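Local coordinates for protein enoyl-CoA hydratase/isomerase (PDB 3QXZ) that is a crotonase-like enzyme that probably hydrates or isomerises enoyl-CoA thioesters, at residues 18-23 against 40-45; 54-59 against 191-196; 213-218 against 222-227. All blocks are in the same frame, centred on the assembly; numbering follows the deposited sequence.

Contact 1: residues 18-23 against 40-45; sequences AVLTLH and GAAYQR. With EDO (1,2-ethanediol), chain I.
Leu20 reaches from its strand to the helix with both methyl groups. Leu20 CD2 lies 4.0 Å from Ala42 CB, the nearest approach of the two segments, while Leu20 CD1 touches both that same CB and, at 4.2 Å, CE1 of the Tyr43 ring. The first torsion of Leu20 sets CG anti to the carbonyl carbon (chi1 -65°), and both methyls rest against the Ala42 methyl. Leucine suits the strand position because its forked end lets one residue meet both Ala42 and the tyrosine ring; alanine suits the helix because its short side chain points toward the strand and lets the leucine come close. Tyr43 starts off away from the strand, yet its ring swings back and meets CD1 at a slant.

Polar contacts belong to Gln44, whose amide grips a 1,2-ethanediol, probably from the crystallisation liquor. Gln44 OE1 accepts from O1 of the diol at 2.8 Å, and Gln44 NE2 donates to its O2 at 2.9 Å.

The contact joins the first two elements of the beta-alpha-beta unit of strand 17-23, helix 33-48 and strand 54-59. Leu20 also packs on Leu39 and Leu46 of the helix and on Ile55 and Leu57 of the next strand, whereas Leu9 of strand 8-14 touches Ala42.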
# COMPACT_ATOMS: atom_id res chain seq x y z
N ALA A 18 -25.93 -8.22 10.71
CA ALA A 18 -26.77 -8.33 9.53
C ALA A 18 -26.03 -9.08 8.44
O ALA A 18 -24.89 -8.74 8.11
CB ALA A 18 -27.20 -6.94 9.02
N VAL A 19 -26.66 -10.11 7.88
CA VAL A 19 -26.09 -10.85 6.77
C VAL A 19 -26.91 -10.55 5.52
O VAL A 19 -28.14 -10.78 5.49
CB VAL A 19 -26.04 -12.39 7.04
CG1 VAL A 19 -25.41 -13.11 5.85
CG2 VAL A 19 -25.25 -12.68 8.31
N LEU A 20 -26.24 -10.01 4.50
CA LEU A 20 -26.79 -9.81 3.18
C LEU A 20 -26.28 -10.88 2.24
O LEU A 20 -25.05 -11.08 2.14
CB LEU A 20 -26.40 -8.43 2.64
CG LEU A 20 -26.96 -7.23 3.39
CD1 LEU A 20 -26.34 -5.97 2.85
CD2 LEU A 20 -28.50 -7.17 3.24
N THR A 21 -27.20 -11.56 1.55
CA THR A 21 -26.82 -12.63 0.63
C THR A 21 -27.26 -12.31 -0.79
O THR A 21 -28.44 -12.02 -1.03
CB THR A 21 -27.44 -13.98 1.07
OG1 THR A 21 -27.06 -14.26 2.42
CG2 THR A 21 -26.93 -15.11 0.17
N LEU A 22 -26.30 -12.37 -1.71
CA LEU A 22 -26.56 -12.20 -3.14
C LEU A 22 -27.04 -13.56 -3.63
O LEU A 22 -26.29 -14.52 -3.62
CB LEU A 22 -25.29 -11.76 -3.88
CG LEU A 22 -24.57 -10.54 -3.31
CD1 LEU A 22 -23.24 -10.33 -4.04
CD2 LEU A 22 -25.41 -9.29 -3.38
N HIS A 23 -28.30 -13.62 -4.05
CA HIS A 23 -28.96 -14.90 -4.31
C HIS A 23 -29.50 -15.01 -5.74
O HIS A 23 -30.59 -14.53 -6.04
CB HIS A 23 -30.08 -15.12 -3.29
CG HIS A 23 -30.82 -16.42 -3.46
ND1 HIS A 23 -30.45 -17.57 -2.81
CD2 HIS A 23 -31.90 -16.74 -4.21
CE1 HIS A 23 -31.27 -18.55 -3.15
NE2 HIS A 23 -32.16 -18.07 -4.00
N GLY A 40 -27.37 -0.95 -2.25
CA GLY A 40 -27.12 0.39 -1.75
C GLY A 40 -28.16 0.79 -0.71
O GLY A 40 -27.83 1.33 0.35
N ALA A 41 -29.44 0.51 -1.01
CA ALA A 41 -30.52 0.83 -0.08
C ALA A 41 -30.37 0.08 1.23
O ALA A 41 -30.61 0.64 2.29
CB ALA A 41 -31.88 0.53 -0.71
N ALA A 42 -29.96 -1.19 1.15
CA ALA A 42 -29.76 -2.01 2.35
C ALA A 42 -28.58 -1.49 3.17
O ALA A 42 -28.68 -1.39 4.39
CB ALA A 42 -29.55 -3.48 2.00
N TYR A 43 -27.47 -1.16 2.52
CA TYR A 43 -26.34 -0.55 3.23
C TYR A 43 -26.79 0.68 4.02
O TYR A 43 -26.43 0.85 5.18
CB TYR A 43 -25.23 -0.15 2.27
CG TYR A 43 -24.28 -1.26 1.89
CD1 TYR A 43 -24.05 -2.35 2.73
CD2 TYR A 43 -23.60 -1.20 0.68
CE1 TYR A 43 -23.14 -3.34 2.39
CE2 TYR A 43 -22.70 -2.21 0.32
CZ TYR A 43 -22.49 -3.28 1.18
OH TYR A 43 -21.58 -4.27 0.85
N GLN A 44 -27.56 1.56 3.39
CA GLN A 44 -27.97 2.79 4.07
C GLN A 44 -28.88 2.51 5.27
O GLN A 44 -28.67 3.05 6.37
CB GLN A 44 -28.66 3.76 3.10
CG GLN A 44 -28.97 5.12 3.77
CD GLN A 44 -27.69 5.84 4.17
OE1 GLN A 44 -26.92 6.28 3.32
NE2 GLN A 44 -27.46 5.96 5.49
N ARG A 45 -29.87 1.65 5.09
CA ARG A 45 -30.81 1.34 6.16
C ARG A 45 -30.10 0.64 7.32
O ARG A 45 -30.33 0.97 8.48
CB ARG A 45 -31.96 0.47 5.61
CG ARG A 45 -32.90 -0.04 6.67
CD ARG A 45 -34.10 -0.77 6.06
NE ARG A 45 -33.70 -1.68 5.00
CZ ARG A 45 -33.14 -2.88 5.19
NH1 ARG A 45 -32.90 -3.33 6.42
NH2 ARG A 45 -32.81 -3.62 4.13
C1 EDO I . -23.51 6.72 4.16
O1 EDO I . -24.46 7.56 3.50
C2 EDO I . -23.55 6.97 5.66
O2 EDO I . -24.68 6.29 6.24

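Contact 2: residues 54-59 against 191-196; sequences VIVLTG and GAALRM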
# COMPACT_ATOMS: atom_id res chain seq x y z
N VAL A 54 -22.50 -4.83 12.71
CA VAL A 54 -21.64 -5.28 11.61
C VAL A 54 -22.54 -5.81 10.51
O VAL A 54 -23.57 -6.44 10.80
CB VAL A 54 -20.67 -6.43 12.04
CG1 VAL A 54 -19.73 -6.83 10.90
CG2 VAL A 54 -19.88 -6.08 13.26
N ILE A 55 -22.12 -5.58 9.27
CA ILE A 55 -22.77 -6.14 8.09
C ILE A 55 -21.83 -7.15 7.44
O ILE A 55 -20.66 -6.84 7.19
CB ILE A 55 -23.12 -5.03 7.08
CG1 ILE A 55 -24.07 -4.01 7.71
CG2 ILE A 55 -23.69 -5.63 5.79
CD1 ILE A 55 -24.06 -2.62 7.03
N VAL A 56 -22.34 -8.34 7.16
CA VAL A 56 -21.60 -9.36 6.40
C VAL A 56 -22.27 -9.53 5.06
O VAL A 56 -23.47 -9.78 5.00
CB VAL A 56 -21.54 -10.71 7.17
CG1 VAL A 56 -20.84 -11.80 6.34
CG2 VAL A 56 -20.82 -10.52 8.51
N LEU A 57 -21.49 -9.38 3.98
CA LEU A 57 -21.96 -9.60 2.61
C LEU A 57 -21.43 -10.93 2.08
O LEU A 57 -20.23 -11.21 2.15
CB LEU A 57 -21.49 -8.44 1.72
CG LEU A 57 -21.93 -8.51 0.25
CD1 LEU A 57 -23.45 -8.45 0.08
CD2 LEU A 57 -21.25 -7.36 -0.50
N THR A 58 -22.33 -11.75 1.54
CA THR A 58 -21.96 -13.08 1.07
C THR A 58 -22.83 -13.49 -0.12
O THR A 58 -23.77 -12.77 -0.46
CB THR A 58 -22.01 -14.10 2.23
OG1 THR A 58 -21.18 -15.22 1.94
CG2 THR A 58 -23.44 -14.54 2.56
N GLY A 59 -22.48 -14.60 -0.78
CA GLY A 59 -23.28 -15.10 -1.91
C GLY A 59 -23.86 -16.48 -1.67
O GLY A 59 -23.32 -17.28 -0.90
N GLY A 191 -18.64 -18.85 8.07
CA GLY A 191 -18.51 -19.05 9.51
C GLY A 191 -17.39 -18.22 10.11
O GLY A 191 -17.54 -17.68 11.20
N ALA A 192 -16.26 -18.10 9.40
CA ALA A 192 -15.16 -17.27 9.90
C ALA A 192 -15.57 -15.79 9.93
O ALA A 192 -15.27 -15.08 10.88
CB ALA A 192 -13.90 -17.46 9.06
N ALA A 193 -16.26 -15.34 8.88
CA ALA A 193 -16.72 -13.96 8.83
C ALA A 193 -17.71 -13.67 9.98
O ALA A 193 -17.63 -12.61 10.62
CB ALA A 193 -17.35 -13.67 7.47
N LEU A 194 -18.60 -14.61 10.25
CA LEU A 194 -19.57 -14.47 11.34
C LEU A 194 -18.90 -14.45 12.72
O LEU A 194 -19.29 -13.66 13.59
CB LEU A 194 -20.68 -15.54 11.27
CG LEU A 194 -21.60 -15.42 10.06
CD1 LEU A 194 -22.51 -16.62 9.91
CD2 LEU A 194 -22.43 -14.16 10.14
N ARG A 195 -17.88 -15.28 12.93
CA ARG A 195 -17.16 -15.25 14.21
C ARG A 195 -16.51 -13.88 14.41
O ARG A 195 -16.54 -13.31 15.52
CB ARG A 195 -16.12 -16.37 14.30
CG ARG A 195 -16.75 -17.75 14.61
CD ARG A 195 -15.71 -18.83 14.94
NE ARG A 195 -14.75 -19.05 13.85
CZ ARG A 195 -14.97 -19.81 12.77
NH1 ARG A 195 -16.12 -20.45 12.63
NH2 ARG A 195 -14.02 -19.92 11.85
N MET A 196 -15.92 -13.34 13.34
CA MET A 196 -15.30 -12.03 13.41
C MET A 196 -16.35 -10.94 13.67
O MET A 196 -16.13 -10.05 14.49
CB MET A 196 -14.54 -11.76 12.11
CG MET A 196 -13.76 -10.44 12.12
SD MET A 196 -12.92 -10.12 10.57
CE MET A 196 -11.57 -11.28 10.66
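Helix 186-203 packs against the central sheet of the crotonase-like fold, and this contact seats it on strand 54-59, an inner strand of that sheet. The nearest CA atoms, those of Val56 and Ala193, are 7.1 Å apart; no hydrogen bond links the segments, and the contacts are between apolar side chains. Val56 points at the helix and divides its two methyls between successive helix residues. Val56 CG1, placed anti to the backbone N (chi1 176°), meets Ala193 CB at 4.1 Å. Val56 CG2 turns instead to Leu194 CD2, 4.3 Å away. A branched valine favours the extended backbone of a strand and offers two methyls from one short stem; the small alanine opposite lets the helix backbone come near. Leu194 leaves the helix pointing neither at the strand nor away from it, and its longer side chain brings CD2 to Val56.

On the same helix, Leu190 and Ala197 also touch Val56, about one turn before and after Ala193. Ala193 additionally packs on Ile102 and Ala104 of strand 101-105, while Leu194 reaches Val19 of strand 17-23. The helix therefore spans three adjacent strands, with Met196 extending its packing to Thr165 of the second subunit.

Contact 3: residues 213-218 against 222-227; sequences KRLLWD and TGMSAA
The CA atoms of Asp218 and Thr222, four residues apart near the end of helix 206-222, are 5.9 Å apart, and Gly223 then leaves helical geometry with a positive phi (68°) that favours glycine. The carbonyl of Asp218 is gripped twice by one residue: Thr222 N donates to Asp218 O at 3.0 Å, and Thr222 OG1 donates to the same oxygen at 2.8 Å. The two donors arrive from opposite faces of the carbonyl plane, with the hydroxyl 37° out of it. Threonine fits because chi1 of 63° holds OG1 between the backbone N and the carbonyl carbon, from where it can bend back to the preceding turn.

Past the glycine, Met224 points toward the helix, and a bend at its third torsion brings Met224 CE to Leu215 CD1, 4.1 Å away; the two side chains meet at about a right angle. The flexible thioether lets a loop residue reach a leucine about two turns back. Within the first helix, Arg214 NH1 forms a salt bridge to Asp218 OD1 at 2.8 Å, the oxygen lying at the guanidinium edge.

This is a tight helix-to-helix connection: a positive-phi glycine ends one helix, and Ser225 N-caps helix 226-241, its N hydrogen-bonded to Glu228 OE1 to complete a capping box. Arg232 of that helix is a second charged partner of Asp218 and packs on Leu215, as does His147 of the second subunit.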
# COMPACT_ATOMS: atom_id res chain seq x y z
N LYS A 213 -13.61 3.62 11.75
CA LYS A 213 -13.88 3.35 10.34
C LYS A 213 -13.97 4.63 9.54
O LYS A 213 -13.38 4.75 8.47
CB LYS A 213 -15.17 2.55 10.19
CG LYS A 213 -15.49 2.32 8.70
CD LYS A 213 -16.62 1.35 8.44
CE LYS A 213 -16.91 1.28 6.95
NZ LYS A 213 -17.67 0.06 6.55
N ARG A 214 -14.72 5.61 10.06
CA ARG A 214 -14.90 6.84 9.30
C ARG A 214 -13.65 7.67 9.18
O ARG A 214 -13.45 8.30 8.14
CB ARG A 214 -16.07 7.65 9.87
CG ARG A 214 -17.40 6.94 9.59
CD ARG A 214 -18.11 7.39 8.31
NE ARG A 214 -17.26 7.72 7.18
CZ ARG A 214 -16.78 6.85 6.29
NH1 ARG A 214 -16.04 7.30 5.27
NH2 ARG A 214 -16.98 5.52 6.43
N LEU A 215 -12.77 7.67 10.19
CA LEU A 215 -11.51 8.41 10.03
C LEU A 215 -10.60 7.70 9.03
O LEU A 215 -10.02 8.34 8.14
CB LEU A 215 -10.82 8.64 11.38
CG LEU A 215 -9.48 9.39 11.30
CD1 LEU A 215 -9.57 10.70 10.51
CD2 LEU A 215 -9.01 9.67 12.71
N LEU A 216 -10.47 6.39 9.16
CA LEU A 216 -9.66 5.63 8.22
C LEU A 216 -10.06 5.96 6.77
O LEU A 216 -9.21 6.31 5.93
CB LEU A 216 -9.76 4.13 8.50
CG LEU A 216 -9.02 3.20 7.55
CD1 LEU A 216 -7.55 3.22 7.76
CD2 LEU A 216 -9.55 1.77 7.75
N TRP A 217 -11.35 5.85 6.49
CA TRP A 217 -11.81 6.01 5.13
C TRP A 217 -11.96 7.47 4.70
O TRP A 217 -11.62 7.79 3.56
CB TRP A 217 -13.10 5.22 4.90
CG TRP A 217 -12.89 3.75 4.79
CD1 TRP A 217 -13.30 2.78 5.67
CD2 TRP A 217 -12.20 3.08 3.74
NE1 TRP A 217 -12.91 1.53 5.21
CE2 TRP A 217 -12.24 1.69 4.02
CE3 TRP A 217 -11.57 3.52 2.55
CZ2 TRP A 217 -11.69 0.74 3.17
CZ3 TRP A 217 -11.01 2.56 1.71
CH2 TRP A 217 -11.06 1.19 2.03
N ASP A 218 -12.47 8.36 5.57
CA ASP A 218 -12.54 9.78 5.17
C ASP A 218 -11.17 10.30 4.80
O ASP A 218 -11.04 11.06 3.84
CB ASP A 218 -13.08 10.70 6.28
CG ASP A 218 -14.59 10.56 6.50
OD1 ASP A 218 -15.33 9.96 5.69
OD2 ASP A 218 -15.03 11.10 7.52
N THR A 222 -10.64 11.82 0.97
CA THR A 222 -10.45 13.26 0.82
C THR A 222 -8.98 13.66 0.81
O THR A 222 -8.69 14.85 0.68
CB THR A 222 -11.16 14.06 1.93
OG1 THR A 222 -10.59 13.73 3.21
CG2 THR A 222 -12.67 13.80 1.95
N GLY A 223 -8.06 12.71 0.98
CA GLY A 223 -6.62 13.05 0.96
C GLY A 223 -6.21 13.89 2.16
O GLY A 223 -5.46 14.86 2.01
N MET A 224 -6.68 13.57 3.36
CA MET A 224 -6.32 14.37 4.55
C MET A 224 -4.81 14.33 4.79
O MET A 224 -4.16 13.27 4.60
CB MET A 224 -7.04 13.83 5.80
CG MET A 224 -8.50 14.18 5.85
SD MET A 224 -9.43 13.38 7.17
CE MET A 224 -8.76 14.17 8.58
N SER A 225 -4.25 15.45 5.23
CA SER A 225 -2.83 15.49 5.62
C SER A 225 -2.64 14.75 6.95
O SER A 225 -3.59 14.51 7.72
CB SER A 225 -2.37 16.92 5.77
OG SER A 225 -3.00 17.47 6.92
N ALA A 226 -1.39 14.43 7.26
CA ALA A 226 -1.08 13.83 8.57
C ALA A 226 -1.54 14.73 9.72
O ALA A 226 -2.14 14.24 10.68
CB ALA A 226 0.43 13.50 8.69
N ALA A 227 -1.30 16.03 9.62
CA ALA A 227 -1.72 16.94 10.68
C ALA A 227 -3.24 16.91 10.85
O ALA A 227 -3.73 16.97 11.97
CB ALA A 227 -1.25 18.36 10.38

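Contacts 1 and 2 share the central sheet: their centres are 12 Å apart, and strands 17-23 and 54-59 are parallel neighbours, joined by probable hydrogen bonds between Ala18 O and Val56 N (2.7 Å) and between Leu20 N and Val56 O (2.8 Å). Leu20 and Val56 point to helices 33-48 and 186-203 respectively, so the sheet is packed by both. Contact 3 is a helix-to-helix turn nearer the surface, its centre about 25 Å from that of contact 1 and 26 Å from that of contact 2. A potassium ion is bound by Leu46, Asp47, Asp49, Val52 and Thr99; the Tyr43 side chain is about 10 Å from a bound potassium, and Lys213 of contact 3 hydrogen-bonds to Thr99 O.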